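Long-range contact in endo alpha-1,4 polygalactosaminidase (Neosartorya fumigata, PDB 6OJ1), which hydrolyses alpha-1,4-linked galactosamine polymers from within the chain as an endo-acting glycoside hydrolase and so disrupts microbial biofilms: residues Ala174-Asn188 against Ile197-Ala209. Residues are numbered along the deposited sequence; the frame is centred on the assembly and turned at random.
Sequences ANAAHARNMSIGLKN and IKNMQWSVNEQCA. With K (potassium ion), chain H; NAG (2-acetamido-2-deoxy-beta-D-glucopyranose), chain D.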
loop_
_atom_site.group_PDB
_atom_site.type_symbol
_atom_site.label_atom_id
_atom_site.label_comp_id
_atom_site.label_asym_id
_atom_site.label_seq_id
_atom_site.Cartn_x
_atom_site.Cartn_y
_atom_site.Cartn_z
ATOM N N ALA A 174 1.353 3.426 12.249
ATOM C CA ALA A 174 -0.082 3.335 12.509
ATOM C C ALA A 174 -0.510 4.316 13.592
ATOM O O ALA A 174 -1.524 5.009 13.454
ATOM C CB ALA A 174 -0.471 1.909 12.920
ATOM N N ASN A 175 0.244 4.380 14.688
ATOM C CA ASN A 175 -0.098 5.324 15.742
ATOM C C ASN A 175 -0.003 6.761 15.241
ATOM O O ASN A 175 -0.835 7.602 15.595
ATOM C CB ASN A 175 0.802 5.095 16.956
ATOM C CG ASN A 175 0.572 3.735 17.587
ATOM O OD1 ASN A 175 -0.511 3.154 17.459
ATOM N ND2 ASN A 175 1.589 3.218 18.265
ATOM N N ALA A 176 0.996 7.052 14.402
ATOM C CA ALA A 176 1.141 8.402 13.857
ATOM C C ALA A 176 0.015 8.741 12.889
ATOM O O ALA A 176 -0.493 9.877 12.886
ATOM C CB ALA A 176 2.483 8.534 13.139
ATOM N N ALA A 177 -0.357 7.788 12.029
ATOM C CA ALA A 177 -1.482 8.016 11.126
ATOM C C ALA A 177 -2.770 8.213 11.914
ATOM O O ALA A 177 -3.546 9.137 11.642
ATOM C CB ALA A 177 -1.625 6.840 10.157
ATOM N N HIS A 178 -3.014 7.358 12.911
ATOM C CA HIS A 178 -4.251 7.500 13.670
ATOM C C HIS A 178 -4.281 8.827 14.417
ATOM O O HIS A 178 -5.351 9.423 14.571
ATOM C CB HIS A 178 -4.422 6.330 14.649
ATOM C CG HIS A 178 -4.586 5.001 13.979
ATOM N ND1 HIS A 178 -4.325 3.806 14.620
ATOM C CD2 HIS A 178 -4.982 4.678 12.723
ATOM C CE1 HIS A 178 -4.544 2.806 13.782
ATOM N NE2 HIS A 178 -4.947 3.306 12.626
ATOM N N ALA A 179 -3.114 9.320 14.843
ATOM C CA ALA A 179 -3.055 10.601 15.547
ATOM C C ALA A 179 -3.415 11.748 14.624
ATOM O O ALA A 179 -3.843 12.810 15.094
ATOM C CB ALA A 179 -1.660 10.836 16.119
ATOM N N ARG A 180 -3.247 11.541 13.326
ATOM C CA ARG A 180 -3.605 12.518 12.310
ATOM C C ARG A 180 -4.963 12.225 11.694
ATOM O O ARG A 180 -5.295 12.788 10.644
ATOM C CB ARG A 180 -2.507 12.551 11.246
ATOM C CG ARG A 180 -1.173 13.007 11.810
ATOM C CD ARG A 180 -0.000 12.541 10.941
ATOM N NE ARG A 180 1.238 13.219 11.336
ATOM C CZ ARG A 180 1.947 12.930 12.428
ATOM N NH1 ARG A 180 3.056 13.621 12.693
ATOM N NH2 ARG A 180 1.541 11.974 13.282
ATOM N N ASN A 181 -5.755 11.358 12.336
ATOM C CA ASN A 181 -7.114 11.014 11.908
ATOM C C ASN A 181 -7.148 10.289 10.568
ATOM O O ASN A 181 -8.097 10.445 9.788
ATOM C CB ASN A 181 -8.002 12.255 11.856
ATOM C CG ASN A 181 -9.462 11.917 11.813
ATOM O OD1 ASN A 181 -9.941 11.042 12.534
ATOM N ND2 ASN A 181 -10.185 12.602 10.949
ATOM N N MET A 182 -6.123 9.492 10.276
ATOM C CA MET A 182 -6.102 8.694 9.063
ATOM C C MET A 182 -6.016 7.215 9.405
ATOM O O MET A 182 -5.415 6.825 10.413
ATOM C CB MET A 182 -4.918 9.070 8.172
ATOM C CG MET A 182 -5.025 10.500 7.625
ATOM S SD MET A 182 -3.602 10.917 6.604
ATOM C CE MET A 182 -2.283 10.762 7.786
ATOM N N SER A 183 -6.609 6.399 8.537
ATOM C CA SER A 183 -6.486 4.953 8.602
ATOM C C SER A 183 -5.204 4.501 7.903
ATOM O O SER A 183 -4.537 5.271 7.206
ATOM C CB SER A 183 -7.723 4.295 7.991
ATOM O OG SER A 183 -8.883 4.751 8.676
ATOM N N ILE A 184 -4.859 3.230 8.102
ATOM C CA ILE A 184 -3.617 2.662 7.595
ATOM C C ILE A 184 -3.839 1.172 7.363
ATOM O O ILE A 184 -4.756 0.565 7.917
ATOM C CB ILE A 184 -2.454 2.892 8.587
ATOM C CG1 ILE A 184 -1.103 2.633 7.923
ATOM C CG2 ILE A 184 -2.635 2.013 9.841
ATOM C CD1 ILE A 184 0.082 3.110 8.798
ATOM N N GLY A 185 -2.990 0.570 6.532
ATOM C CA GLY A 185 -3.016 -0.868 6.359
ATOM C C GLY A 185 -1.622 -1.422 6.142
ATOM O O GLY A 185 -0.667 -0.677 5.936
ATOM N N LEU A 186 -1.535 -2.754 6.181
ATOM C CA LEU A 186 -0.278 -3.472 6.006
ATOM C C LEU A 186 -0.095 -3.867 4.541
ATOM O O LEU A 186 -0.933 -4.572 3.978
ATOM C CB LEU A 186 -0.244 -4.719 6.893
ATOM C CG LEU A 186 1.057 -5.513 6.789
ATOM C CD1 LEU A 186 2.223 -4.674 7.375
ATOM C CD2 LEU A 186 0.936 -6.857 7.501
ATOM N N LYS A 187 1.010 -3.434 3.939
ATOM C CA LYS A 187 1.358 -3.804 2.568
ATOM C C LYS A 187 2.145 -5.110 2.612
ATOM O O LYS A 187 3.281 -5.135 3.098
ATOM C CB LYS A 187 2.187 -2.704 1.916
ATOM C CG LYS A 187 2.645 -2.994 0.483
ATOM C CD LYS A 187 1.459 -3.119 -0.475
ATOM C CE LYS A 187 1.912 -3.132 -1.945
ATOM N NZ LYS A 187 2.566 -1.858 -2.367
ATOM N N ASN A 188 1.552 -6.187 2.089
ATOM C CA ASN A 188 2.190 -7.525 2.035
ATOM C C ASN A 188 2.703 -7.876 3.429
ATOM O O ASN A 188 1.926 -7.789 4.385
ATOM C CB ASN A 188 3.245 -7.533 0.937
ATOM C CG ASN A 188 2.647 -7.331 -0.431
ATOM O OD1 ASN A 188 1.634 -7.956 -0.768
ATOM N ND2 ASN A 188 3.262 -6.474 -1.230
ATOM N N ILE A 197 -1.778 -6.382 13.291
ATOM C CA ILE A 197 -3.127 -6.361 12.717
ATOM C C ILE A 197 -4.092 -5.502 13.535
ATOM O O ILE A 197 -4.964 -4.831 12.967
ATOM C CB ILE A 197 -3.664 -7.799 12.525
ATOM C CG1 ILE A 197 -5.008 -7.751 11.786
ATOM C CG2 ILE A 197 -3.804 -8.535 13.857
ATOM C CD1 ILE A 197 -5.421 -9.071 11.176
ATOM N N LYS A 198 -3.953 -5.481 14.866
ATOM C CA LYS A 198 -4.877 -4.690 15.679
ATOM C C LYS A 198 -4.811 -3.208 15.336
ATOM O O LYS A 198 -5.783 -2.477 15.559
ATOM C CB LYS A 198 -4.593 -4.889 17.169
ATOM C CG LYS A 198 -4.913 -6.274 17.679
ATOM C CD LYS A 198 -4.577 -6.393 19.158
ATOM N N ASN A 199 -3.679 -2.745 14.810
ATOM C CA ASN A 199 -3.488 -1.357 14.425
ATOM C C ASN A 199 -3.852 -1.105 12.965
ATOM O O ASN A 199 -3.826 0.050 12.527
ATOM C CB ASN A 199 -2.026 -0.938 14.668
ATOM C CG ASN A 199 -1.886 0.167 15.707
ATOM O OD1 ASN A 199 -2.851 0.874 16.022
ATOM N ND2 ASN A 199 -0.667 0.330 16.237
ATOM N N MET A 200 -4.168 -2.155 12.201
ATOM C CA MET A 200 -4.395 -2.046 10.763
ATOM C C MET A 200 -5.885 -1.964 10.458
ATOM O O MET A 200 -6.701 -2.590 11.132
ATOM C CB MET A 200 -3.808 -3.250 10.005
ATOM C CG MET A 200 -2.297 -3.463 10.150
ATOM S SD MET A 200 -1.311 -2.105 9.509
ATOM C CE MET A 200 -0.932 -1.232 11.040
ATOM N N GLN A 201 -6.236 -1.210 9.414
ATOM C CA GLN A 201 -7.612 -1.211 8.929
ATOM C C GLN A 201 -7.802 -2.080 7.686
ATOM O O GLN A 201 -8.952 -2.340 7.303
ATOM C CB GLN A 201 -8.095 0.224 8.637
ATOM C CG GLN A 201 -8.418 1.062 9.901
ATOM C CD GLN A 201 -7.225 1.281 10.801
ATOM O OE1 GLN A 201 -6.285 1.993 10.449
ATOM N NE2 GLN A 201 -7.261 0.689 11.984
ATOM N N TRP A 202 -6.719 -2.531 7.059
ATOM C CA TRP A 202 -6.796 -3.413 5.897
ATOM C C TRP A 202 -5.425 -4.026 5.657
ATOM O O TRP A 202 -4.428 -3.653 6.283
ATOM C CB TRP A 202 -7.230 -2.663 4.629
ATOM C CG TRP A 202 -6.320 -1.505 4.302
ATOM C CD1 TRP A 202 -5.089 -1.559 3.697
ATOM C CD2 TRP A 202 -6.562 -0.122 4.586
ATOM N NE1 TRP A 202 -4.559 -0.289 3.579
ATOM C CE2 TRP A 202 -5.439 0.607 4.126
ATOM C CE3 TRP A 202 -7.619 0.573 5.189
ATOM C CZ2 TRP A 202 -5.351 1.996 4.233
ATOM C CZ3 TRP A 202 -7.526 1.954 5.301
ATOM C CH2 TRP A 202 -6.403 2.646 4.832
ATOM N N SER A 203 -5.392 -4.941 4.695
ATOM C CA SER A 203 -4.188 -5.409 4.026
ATOM C C SER A 203 -4.220 -4.935 2.578
ATOM O O SER A 203 -5.271 -4.969 1.936
ATOM C CB SER A 203 -4.121 -6.945 4.063
ATOM O OG SER A 203 -3.184 -7.437 3.113
ATOM N N VAL A 204 -3.087 -4.481 2.059
ATOM C CA VAL A 204 -2.892 -4.408 0.613
ATOM C C VAL A 204 -1.986 -5.574 0.249
ATOM O O VAL A 204 -0.858 -5.669 0.756
ATOM C CB VAL A 204 -2.281 -3.070 0.159
ATOM C CG1 VAL A 204 -1.933 -3.146 -1.334
ATOM C CG2 VAL A 204 -3.250 -1.901 0.399
ATOM N N ASN A 205 -2.483 -6.483 -0.596
ATOM C CA ASN A 205 -1.720 -7.654 -0.994
ATOM C C ASN A 205 -1.471 -7.657 -2.490
ATOM O O ASN A 205 -2.379 -7.375 -3.283
ATOM C CB ASN A 205 -2.428 -8.948 -0.631
ATOM C CG ASN A 205 -1.728 -10.143 -1.218
ATOM O OD1 ASN A 205 -2.066 -10.593 -2.304
ATOM N ND2 ASN A 205 -0.684 -10.613 -0.540
ATOM N N GLU A 206 -0.250 -8.012 -2.874
ATOM C CA GLU A 206 0.072 -8.298 -4.269
ATOM C C GLU A 206 0.309 -9.792 -4.449
ATOM O O GLU A 206 1.152 -10.377 -3.765
ATOM C CB GLU A 206 1.306 -7.520 -4.710
ATOM C CG GLU A 206 1.077 -6.023 -4.787
ATOM C CD GLU A 206 2.374 -5.280 -4.914
ATOM O OE1 GLU A 206 3.235 -5.434 -4.017
ATOM O OE2 GLU A 206 2.541 -4.552 -5.914
ATOM N N GLN A 207 -0.432 -10.401 -5.374
ATOM C CA GLN A 207 -0.079 -11.687 -5.973
ATOM C C GLN A 207 -0.147 -12.875 -5.025
ATOM O O GLN A 207 0.519 -13.885 -5.275
ATOM C CB GLN A 207 1.325 -11.631 -6.582
ATOM C CG GLN A 207 1.459 -10.603 -7.700
ATOM C CD GLN A 207 2.902 -10.289 -8.001
ATOM O OE1 GLN A 207 3.523 -9.467 -7.328
ATOM N NE2 GLN A 207 3.446 -10.942 -9.011
ATOM N N CYS A 208 -0.943 -12.829 -3.956
ATOM C CA CYS A 208 -1.027 -14.024 -3.117
ATOM C C CYS A 208 -1.566 -15.220 -3.893
ATOM O O CYS A 208 -1.216 -16.366 -3.589
ATOM C CB CYS A 208 -1.891 -13.766 -1.882
ATOM S SG CYS A 208 -3.658 -13.476 -2.193
ATOM N N ALA A 209 -2.405 -14.974 -4.906
ATOM C CA ALA A 209 -2.954 -16.083 -5.683
ATOM C C ALA A 209 -1.865 -16.766 -6.496
ATOM O O ALA A 209 -1.850 -17.996 -6.623
ATOM C CB ALA A 209 -4.076 -15.582 -6.594
HETATM K K K H . 5.997 -4.314 -5.135
HETATM C C1 NAG D . -11.590 12.353 10.886
HETATM C C2 NAG D . -12.308 13.639 10.525
HETATM C C3 NAG D . -13.806 13.478 10.765
HETATM C C4 NAG D . -14.319 12.246 10.022
HETATM C C5 NAG D . -13.450 11.014 10.312
HETATM C C6 NAG D . -13.802 9.814 9.461
HETATM C C7 NAG D . -11.609 14.821 12.588
HETATM C C8 NAG D . -10.976 16.068 13.135
HETATM N N2 NAG D . -11.759 14.775 11.256
HETATM O O3 NAG D . -14.490 14.644 10.319
HETATM O O4 NAG D . -15.660 11.958 10.406
HETATM O O5 NAG D . -12.063 11.300 10.068
HETATM O O6 NAG D . -13.612 10.080 8.078
HETATM O O7 NAG D . -11.982 13.908 13.324
HETATM O O HOH W 1 -0.834 -7.252 4.378
HETATM O O HOH W 2 3.467 -2.115 -5.085
HETATM O O HOH W 3 4.995 -4.661 -7.667
HETATM O O HOH W 4 6.289 -1.342 -4.820
HETATM O O HOH W 5 7.984 -5.571 -3.693
HETATM O O HOH W 6 5.995 -3.646 -2.479
#
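Asn-188 and Glu-206 grip each other twice where strand 202-206 ends beside the residue after strand 183-187: Asn-188 OD1 takes the backbone N-H of Glu-206 on a lone pair (2.8 Å), and Asn-188 ND2 reaches the anti lone pair of Glu-206 OE1 at 3.0 Å. Amide and carboxylate lie nearly coplanar, 13° apart. Glu-206 OE1 also binds a potassium ion at 3.2 Å, while OE2 is hydrogen-bonded to Tyr-232 OH and shares a water with Lys-187 NZ, itself salt-bridged to Asp-148. One residue before Asn-188 and two before Glu-206, Lys-187 CD presses on Val-204 CG1, a tight 3.5 Å. Leu-186 N to Trp-202 O, Val-204 N to Leu-186 O and Asn-188 N to Val-204 O form the parallel ladder. Gly-185 CA lies over the five-membered ring of Trp-202, 3.5 Å from its centroid, a CH-pi contact; chi1 of 57° puts CG between the backbone N and the carbonyl carbon, turning the indole back across the Ile-184 to Gly-185 peptide. At the other end Gln-201 OE1 accepts two bonds, from His-178 NE2 (2.9 Å), which points at it in the imidazole plane, and from Ile-184 N (3.0 Å). Bonds at both nitrogens, with ND1 on Thr-30 OG1, fix the ring's rotation. Thr-30 also bonds the Asn-199 side chain and Asn-175 OD1, which accepts from Asn-199 ND2. Met-200 CE rests against both Ala-174 CB and Ile-184 CG2. Strands 183-187 and 202-206 are successive in the (beta/alpha)-barrel, joined through helix 193-196 by a beta-alpha-beta crossover and flanked by strands 144-148 and 227-231; the end of helix 163-179 packs against Asn-199 to Gln-201.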